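Local coordinates for protein D-glycero-beta-D-manno-heptose-1,7-bisphosphate 7-phosphatase (Mesorhizobium loti, PDB 2O2X) that removes the C-7 phosphate from D-glycero-beta-D-manno-heptose 1,7-bisphosphate, with magnesium as cofactor, to give the 1-phosphate on the route to ADP-heptose, at residues 14-18 against 115-120; 19-25 against 111-116. All blocks are in the same frame, centred on the assembly; numbering follows the deposited sequence.

Contact 1. Residues 14-18 against 115-120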
ATOM      1  N   GLU A  14      16.059  -0.527   8.979  1.00 14.98           N
ATOM      2  CA  GLU A  14      16.325   0.098  10.270  1.00 17.25           C
ATOM      3  C   GLU A  14      15.306  -0.478  11.241  1.00 14.82           C
ATOM      4  O   GLU A  14      14.421  -1.232  10.817  1.00 14.03           O
ATOM      5  CB  GLU A  14      16.287   1.622  10.190  1.00 19.84           C
ATOM      6  CG  GLU A  14      15.114   2.180   9.501  1.00 17.00           C
ATOM      7  CD  GLU A  14      15.136   3.703   9.474  1.00 21.73           C
ATOM      8  OE1 GLU A  14      14.786   4.320  10.489  1.00 19.98           O
ATOM      9  OE2 GLU A  14      15.483   4.287   8.435  1.00 30.55           O
ATOM     10  N   PRO A  15      15.437  -0.200  12.552  1.00 14.21           N
ATOM     11  CA  PRO A  15      14.618  -0.975  13.475  1.00 11.83           C
ATOM     12  C   PRO A  15      13.105  -0.876  13.222  1.00 10.56           C
ATOM     13  O   PRO A  15      12.394  -1.810  13.535  1.00 11.61           O
ATOM     14  CB  PRO A  15      14.970  -0.386  14.835  1.00 13.98           C
ATOM     15  CG  PRO A  15      16.375   0.107  14.632  1.00 14.74           C
ATOM     16  CD  PRO A  15      16.394   0.675  13.280  1.00 15.47           C
ATOM     17  N   GLY A  16      12.646   0.228  12.646  1.00 11.19           N
ATOM     18  CA  GLY A  16      11.219   0.399  12.401  1.00  9.52           C
ATOM     19  C   GLY A  16      10.803   0.412  10.942  1.00  9.19           C
ATOM     20  O   GLY A  16       9.697   0.850  10.639  1.00  8.80           O
ATOM     21  N   VAL A  17      11.651  -0.069  10.016  1.00  9.11           N
ATOM     22  CA  VAL A  17      11.316  -0.069   8.599  1.00  8.61           C
ATOM     23  C   VAL A  17      11.623  -1.393   7.938  1.00  9.77           C
ATOM     24  O   VAL A  17      12.762  -1.875   7.985  1.00 10.18           O
ATOM     25  CB  VAL A  17      12.006   1.053   7.821  1.00 10.81           C
ATOM     26  CG1 VAL A  17      11.553   1.024   6.357  1.00 12.88           C
ATOM     27  CG2 VAL A  17      11.748   2.408   8.457  1.00 10.99           C
ATOM     28  N   TRP A  18      10.612  -1.950   7.277  1.00  8.70           N
ATOM     29  CA  TRP A  18      10.664  -3.224   6.573  1.00  8.82           C
ATOM     30  C   TRP A  18      10.475  -2.938   5.098  1.00  9.27           C
ATOM     31  O   TRP A  18       9.483  -2.293   4.722  1.00  8.76           O
ATOM     32  CB  TRP A  18       9.519  -4.089   7.084  1.00  8.63           C
ATOM     33  CG  TRP A  18       9.223  -5.413   6.410  1.00 10.23           C
ATOM     34  CD1 TRP A  18       8.758  -5.621   5.156  1.00 10.22           C
ATOM     35  CD2 TRP A  18       9.248  -6.702   7.035  1.00 11.11           C
ATOM     36  NE1 TRP A  18       8.574  -6.952   4.933  1.00 10.31           N
ATOM     37  CE2 TRP A  18       8.843  -7.642   6.076  1.00 10.13           C
ATOM     38  CE3 TRP A  18       9.591  -7.150   8.310  1.00 12.85           C
ATOM     39  CZ2 TRP A  18       8.791  -9.010   6.342  1.00 14.01           C
ATOM     40  CZ3 TRP A  18       9.522  -8.489   8.578  1.00 15.16           C
ATOM     41  CH2 TRP A  18       9.131  -9.405   7.602  1.00 13.28           C
ATOM     42  N   VAL A 115       6.520  -4.907  -0.603  1.00  7.56           N
ATOM     43  CA  VAL A 115       5.896  -4.503   0.673  1.00  7.93           C
ATOM     44  C   VAL A 115       6.841  -3.588   1.438  1.00  8.87           C
ATOM     45  O   VAL A 115       8.000  -3.964   1.669  1.00  8.47           O
ATOM     46  CB  VAL A 115       5.578  -5.732   1.553  1.00 10.55           C
ATOM     47  CG1 VAL A 115       5.020  -5.311   2.924  1.00 12.11           C
ATOM     48  CG2 VAL A 115       4.600  -6.668   0.839  1.00 12.23           C
ATOM     49  N   LEU A 116       6.355  -2.411   1.838  1.00  7.78           N
ATOM     50  CA  LEU A 116       7.049  -1.526   2.770  1.00  7.46           C
ATOM     51  C   LEU A 116       6.175  -1.316   3.990  1.00  6.56           C
ATOM     52  O   LEU A 116       4.952  -1.179   3.876  1.00  8.18           O
ATOM     53  CB  LEU A 116       7.440  -0.188   2.163  1.00  9.54           C
ATOM     54  CG  LEU A 116       8.235  -0.293   0.854  1.00  7.64           C
ATOM     55  CD1 LEU A 116       7.332  -0.242  -0.352  1.00  9.23           C
ATOM     56  CD2 LEU A 116       9.203   0.887   0.718  1.00  9.97           C
ATOM     57  N   ALA A 117       6.788  -1.337   5.163  1.00  6.14           N
ATOM     58  CA  ALA A 117       6.076  -1.129   6.404  1.00  7.05           C
ATOM     59  C   ALA A 117       6.894  -0.296   7.372  1.00  7.16           C
ATOM     60  O   ALA A 117       8.140  -0.402   7.419  1.00  7.96           O
ATOM     61  CB  ALA A 117       5.718  -2.459   7.050  1.00  8.15           C
ATOM     62  N   CYS A 118       6.203   0.543   8.116  1.00  8.70           N
ATOM     63  CA  CYS A 118       6.817   1.482   9.069  1.00  7.36           C
ATOM     64  C   CYS A 118       6.206   1.315  10.446  1.00  7.59           C
ATOM     65  O   CYS A 118       5.004   1.508  10.610  1.00  9.01           O
ATOM     66  CB  CYS A 118       6.649   2.905   8.608  1.00  7.84           C
ATOM     67  SG  CYS A 118       7.527   4.048   9.747  1.00 11.51           S
ATOM     68  N   ALA A 119       7.043   0.985  11.436  1.00  8.07           N
ATOM     69  CA  ALA A 119       6.597   0.715  12.814  1.00  8.81           C
ATOM     70  C   ALA A 119       6.528   1.956  13.693  1.00 10.09           C
ATOM     71  O   ALA A 119       5.848   1.936  14.723  1.00 11.58           O
ATOM     72  CB  ALA A 119       7.506  -0.286  13.456  1.00 10.39           C
ATOM     73  N   TYR A 120       7.269   2.996  13.341  1.00  9.63           N
ATOM     74  CA  TYR A 120       7.473   4.128  14.245  1.00  9.65           C
ATOM     75  C   TYR A 120       6.181   4.873  14.553  1.00 10.77           C
ATOM     76  O   TYR A 120       5.375   5.161  13.654  1.00 13.26           O
ATOM     77  CB  TYR A 120       8.446   5.114  13.624  1.00 10.35           C
ATOM     78  CG  TYR A 120       9.837   4.562  13.348  1.00 10.10           C
ATOM     79  CD1 TYR A 120      10.609   4.013  14.366  1.00 12.32           C
ATOM     80  CD2 TYR A 120      10.397   4.626  12.076  1.00 12.83           C
ATOM     81  CE1 TYR A 120      11.912   3.519  14.111  1.00 12.19           C
ATOM     82  CE2 TYR A 120      11.695   4.143  11.818  1.00 12.27           C
ATOM     83  CZ  TYR A 120      12.433   3.602  12.837  1.00 14.90           C
ATOM     84  OH  TYR A 120      13.701   3.115  12.572  1.00 16.02           O
TER
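Gly16 packs against one face of the Tyr120 ring, its CA 3.7 Å from the centroid in a CH-pi contact displaced toward the rim. Gly16 has no CB, and the ring, at CE1, occupies the place one would take. Val17 meets the same tyrosine at about a right angle, CG2 to CE2 at 3.8 Å; with CG1 anti to the backbone N (chi1 -177°), CG2 is left on the side of the ring. On the face away from Val17 and Cys118, Trp18 CB rests 4.1 Å from Ala117 CB.

The backbones run antiparallel. Trp18 and Ala117 form a hydrogen-bonded pair, joined by Trp18 N to Ala117 O and Ala117 N to Trp18 O, both 2.9 Å. Val17 and Cys118 follow as a non-hydrogen-bonded pair, and past them Ala119 N gives a nearly straight bond (172°) to Gly16 O.

At the polar edge, Glu14 OE1 accepts from Tyr120 OH at 2.6 Å through its anti lone pair, the carboxylate turned 65° from the ring plane. The hydroxyl also accepts a weak bond from Gly16 N, so it holds the Glu14 carboxylate and the Gly16 N-H of the type I turn from Glu14 to Val17, which Val17 N to Glu14 O closes. A phenylalanine at Tyr120 would probably keep the cover over Gly16 but leave Glu14 OE1 without its short bond and Gly16 N without its weak acceptor.

Trp18 NE1 is taken by Glu20 OE1, and its indole packs against Trp91, Phe94 and Ala95 of helix 91-107. Across strand 114-118, Ala117 touches Thr79 of strand 75-80, a predicted phosphoryl-stabilising residue.

Contact 2. Residues 19-25 against 111-116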
ATOM      1  N   ILE A  19      11.371  -3.422   4.238  1.00  9.61           N
ATOM      2  CA  ILE A  19      11.252  -3.237   2.796  1.00 11.08           C
ATOM      3  C   ILE A  19      11.580  -4.558   2.124  1.00 12.40           C
ATOM      4  O   ILE A  19      12.677  -5.107   2.313  1.00 11.00           O
ATOM      5  CB  ILE A  19      12.185  -2.151   2.264  1.00 10.22           C
ATOM      6  CG1 ILE A  19      11.964  -0.840   3.023  1.00 11.89           C
ATOM      7  CG2 ILE A  19      11.957  -1.966   0.761  1.00 12.34           C
ATOM      8  CD1 ILE A  19      12.799   0.331   2.539  1.00 14.86           C
ATOM      9  N   GLU A  20      10.636  -5.076   1.348  1.00 10.78           N
ATOM     10  CA  GLU A  20      10.715  -6.448   0.842  1.00 13.11           C
ATOM     11  C   GLU A  20      10.182  -6.502  -0.586  1.00 13.74           C
ATOM     12  O   GLU A  20       9.012  -6.182  -0.833  1.00 11.66           O
ATOM     13  CB  GLU A  20       9.842  -7.342   1.728  1.00 13.97           C
ATOM     14  CG  GLU A  20       9.831  -8.783   1.385  1.00 18.90           C
ATOM     15  CD  GLU A  20       8.862  -9.574   2.224  1.00 16.96           C
ATOM     16  OE1 GLU A  20       7.964  -8.976   2.902  1.00 14.38           O
ATOM     17  OE2 GLU A  20       8.954 -10.813   2.127  1.00 21.35           O
ATOM     18  N   ARG A  21      11.015  -6.942  -1.526  1.00 12.34           N
ATOM     19  CA  ARG A  21      10.570  -7.231  -2.890  1.00 12.89           C
ATOM     20  C   ARG A  21       9.844  -8.575  -2.866  1.00 11.13           C
ATOM     21  O   ARG A  21      10.308  -9.519  -2.218  1.00 13.42           O
ATOM     22  CB  ARG A  21      11.759  -7.255  -3.850  1.00 12.85           C
ATOM     23  CG  ARG A  21      11.421  -7.403  -5.308  1.00 15.29           C
ATOM     24  CD  ARG A  21      10.854  -6.143  -5.941  1.00 14.94           C
ATOM     25  NE  ARG A  21      10.948  -6.266  -7.399  1.00 23.06           N
ATOM     26  CZ  ARG A  21      10.070  -6.926  -8.135  1.00 22.37           C
ATOM     27  NH1 ARG A  21       9.014  -7.495  -7.570  1.00 22.16           N
ATOM     28  NH2 ARG A  21      10.231  -7.010  -9.440  1.00 27.55           N
ATOM     29  N   ILE A  22       8.677  -8.650  -3.511  1.00 11.68           N
ATOM     30  CA  ILE A  22       7.829  -9.845  -3.515  1.00 11.50           C
ATOM     31  C   ILE A  22       7.789 -10.432  -4.913  1.00 13.33           C
ATOM     32  O   ILE A  22       7.462  -9.748  -5.873  1.00 12.60           O
ATOM     33  CB  ILE A  22       6.379  -9.514  -3.119  1.00 12.69           C
ATOM     34  CG1 ILE A  22       6.311  -8.896  -1.726  1.00 11.94           C
ATOM     35  CG2 ILE A  22       5.481 -10.730  -3.202  1.00 14.15           C
ATOM     36  CD1 ILE A  22       6.741  -9.756  -0.604  1.00 12.20           C
ATOM     37  N   GLY A  23       8.088 -11.715  -5.035  1.00 15.95           N
ATOM     38  CA  GLY A  23       7.930 -12.397  -6.320  1.00 19.37           C
ATOM     39  C   GLY A  23       9.065 -12.002  -7.219  1.00 19.58           C
ATOM     40  O   GLY A  23       9.973 -11.262  -6.829  1.00 22.02           O
ATOM     41  N   GLY A  24       9.005 -12.465  -8.450  1.00 22.61           N
ATOM     42  CA  GLY A  24      10.143 -12.272  -9.344  1.00 25.82           C
ATOM     43  C   GLY A  24       9.735 -11.738 -10.680  1.00 27.31           C
ATOM     44  O   GLY A  24      10.423 -11.982 -11.674  1.00 28.89           O
ATOM     45  N   ARG A  25       8.615 -11.017 -10.729  1.00 24.92           N
ATOM     46  CA  ARG A  25       8.202 -10.390 -11.972  1.00 25.08           C
ATOM     47  C   ARG A  25       9.167  -9.271 -12.292  1.00 25.08           C
ATOM     48  O   ARG A  25       9.719  -8.654 -11.404  1.00 24.81           O
ATOM     49  CB  ARG A  25       6.779  -9.894 -11.893  1.00 23.40           C
ATOM     50  CG  ARG A  25       5.783 -11.010 -11.871  1.00 22.84           C
ATOM     51  CD  ARG A  25       4.447 -10.588 -11.321  1.00 18.39           C
ATOM     52  NE  ARG A  25       4.459 -10.408  -9.851  1.00 16.06           N
ATOM     53  CZ  ARG A  25       4.421 -11.384  -8.952  1.00 17.30           C
ATOM     54  NH1 ARG A  25       4.418 -12.661  -9.318  1.00 18.04           N
ATOM     55  NH2 ARG A  25       4.440 -11.082  -7.657  1.00 13.08           N
ATOM     56  N   PHE A 111      -1.465 -10.969  -6.966  1.00 11.87           N
ATOM     57  CA  PHE A 111      -0.199 -10.816  -6.270  1.00 11.83           C
ATOM     58  C   PHE A 111       0.204  -9.357  -6.118  1.00 11.70           C
ATOM     59  O   PHE A 111      -0.349  -8.459  -6.758  1.00 10.22           O
ATOM     60  CB  PHE A 111       0.909 -11.581  -7.005  1.00 13.85           C
ATOM     61  CG  PHE A 111       0.854 -11.431  -8.458  1.00 17.07           C
ATOM     62  CD1 PHE A 111       1.374 -10.316  -9.076  1.00 17.66           C
ATOM     63  CD2 PHE A 111       0.232 -12.395  -9.249  1.00 18.64           C
ATOM     64  CE1 PHE A 111       1.311 -10.164 -10.467  1.00 23.36           C
ATOM     65  CE2 PHE A 111       0.175 -12.251 -10.624  1.00 22.06           C
ATOM     66  CZ  PHE A 111       0.711 -11.138 -11.235  1.00 20.84           C
ATOM     67  N   VAL A 112       1.188  -9.153  -5.250  1.00 11.18           N
ATOM     68  CA  VAL A 112       1.828  -7.855  -5.121  1.00  8.78           C
ATOM     69  C   VAL A 112       3.319  -8.019  -5.428  1.00  9.80           C
ATOM     70  O   VAL A 112       3.830  -9.144  -5.565  1.00 10.95           O
ATOM     71  CB  VAL A 112       1.614  -7.226  -3.742  1.00  9.28           C
ATOM     72  CG1 VAL A 112       0.122  -7.241  -3.342  1.00 10.92           C
ATOM     73  CG2 VAL A 112       2.439  -7.879  -2.680  1.00 10.37           C
ATOM     74  N   ASP A 113       4.001  -6.887  -5.568  1.00  8.01           N
ATOM     75  CA  ASP A 113       5.397  -6.841  -6.036  1.00 10.77           C
ATOM     76  C   ASP A 113       6.394  -6.250  -5.046  1.00  9.61           C
ATOM     77  O   ASP A 113       7.605  -6.440  -5.169  1.00  9.35           O
ATOM     78  CB  ASP A 113       5.414  -6.105  -7.351  1.00  9.49           C
ATOM     79  CG  ASP A 113       4.531  -6.787  -8.370  1.00 10.41           C
ATOM     80  OD1 ASP A 113       4.904  -7.942  -8.752  1.00 12.28           O
ATOM     81  OD2 ASP A 113       3.455  -6.239  -8.721  1.00 11.81           O
HETATM   82  N   MSE A 114       5.898  -5.538  -4.040  1.00  9.26           N
HETATM   83  CA  MSE A 114       6.784  -5.007  -3.009  1.00  9.59           C
HETATM   84  C   MSE A 114       5.933  -4.706  -1.776  1.00  8.63           C
HETATM   85  O   MSE A 114       4.758  -4.314  -1.903  1.00  9.51           O
HETATM   86  CB  MSE A 114       7.495  -3.755  -3.500  1.00  8.81           C
HETATM   87  CG  MSE A 114       8.475  -3.166  -2.526  1.00  8.23           C
HETATM   88 SE   MSE A 114       9.572  -1.734  -3.206  0.75 12.65          SE
HETATM   89  CE  MSE A 114      10.845  -2.803  -4.175  1.00 18.85           C
ATOM     90  N   VAL A 115       6.520  -4.907  -0.603  1.00  7.56           N
ATOM     91  CA  VAL A 115       5.896  -4.503   0.673  1.00  7.93           C
ATOM     92  C   VAL A 115       6.841  -3.588   1.438  1.00  8.87           C
ATOM     93  O   VAL A 115       8.000  -3.964   1.669  1.00  8.47           O
ATOM     94  CB  VAL A 115       5.578  -5.732   1.553  1.00 10.55           C
ATOM     95  CG1 VAL A 115       5.020  -5.311   2.924  1.00 12.11           C
ATOM     96  CG2 VAL A 115       4.600  -6.668   0.839  1.00 12.23           C
ATOM     97  N   LEU A 116       6.355  -2.411   1.838  1.00  7.78           N
ATOM     98  CA  LEU A 116       7.049  -1.526   2.770  1.00  7.46           C
ATOM     99  C   LEU A 116       6.175  -1.316   3.990  1.00  6.56           C
ATOM    100  O   LEU A 116       4.952  -1.179   3.876  1.00  8.18           O
ATOM    101  CB  LEU A 116       7.440  -0.188   2.163  1.00  9.54           C
ATOM    102  CG  LEU A 116       8.235  -0.293   0.854  1.00  7.64           C
ATOM    103  CD1 LEU A 116       7.332  -0.242  -0.352  1.00  9.23           C
ATOM    104  CD2 LEU A 116       9.203   0.887   0.718  1.00  9.97           C
TER
HETATM  105  O   HOH W   1       7.285  -9.295  -8.461  1.00 13.52           O
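Arg25 lays its guanidinium on the ring of Phe111 in an off-centre cation-pi stack, planes 28° apart, while its edge serves two acceptors of the same segment. NE makes a salt bridge to Asp113 OD1 at 2.7 Å, in the guanidinium plane, and NH2 reaches Val112 O at 2.9 Å from above that carbonyl's plane. The bend at chi3 (-74°) turns the group flat onto the ring.

Asp113 is buried and well supplied. Its OD1 also takes a bond from a water, which donates in addition to Ile22 O and accepts from Arg21 NH1 and Arg25 N; OD2 is met by Val75 N. Asp113 O accepts from Ile22 N, well above the carbonyl plane, and from Arg21 NH1 at 3.0 Å, on a lone pair. The other end of that guanidinium, NH2, donates to Arg25 O at 2.6 Å, bracing the loop that follows the strand.

Within the sheet, Glu20 N and O pair with Val115 O and N. Ile22 CG1 lies 3.8 Å from Val115 CG2, on the side of helix 91-107, and Ile19 meets Leu116 CD2 on the opposite face.

This is an antiparallel strand added to the edge of the parallel core of a HAD-type Rossmann-like fold.

How the contacts relate
Contacts 1 and 2 are two lengths of one antiparallel ladder, strand 17-21 on strand 114-118, with centres about 15 Å apart; they share Val115 and Leu116. Contact 1 is the more buried, with a single exposed residue, Pro15, among those that touch. It relies on backbone bonds and aromatic cover, with few polar side chains, and lies nearer the predicted substrate residues, Cys118 packing close to Arg136. Contact 2 is partly buried; where its strands give out, arginines, an aspartate and a water take over most of the pairing, beside one last backbone bond. Helix 91-107 covers one face along both, while helix 141-150 touches the other.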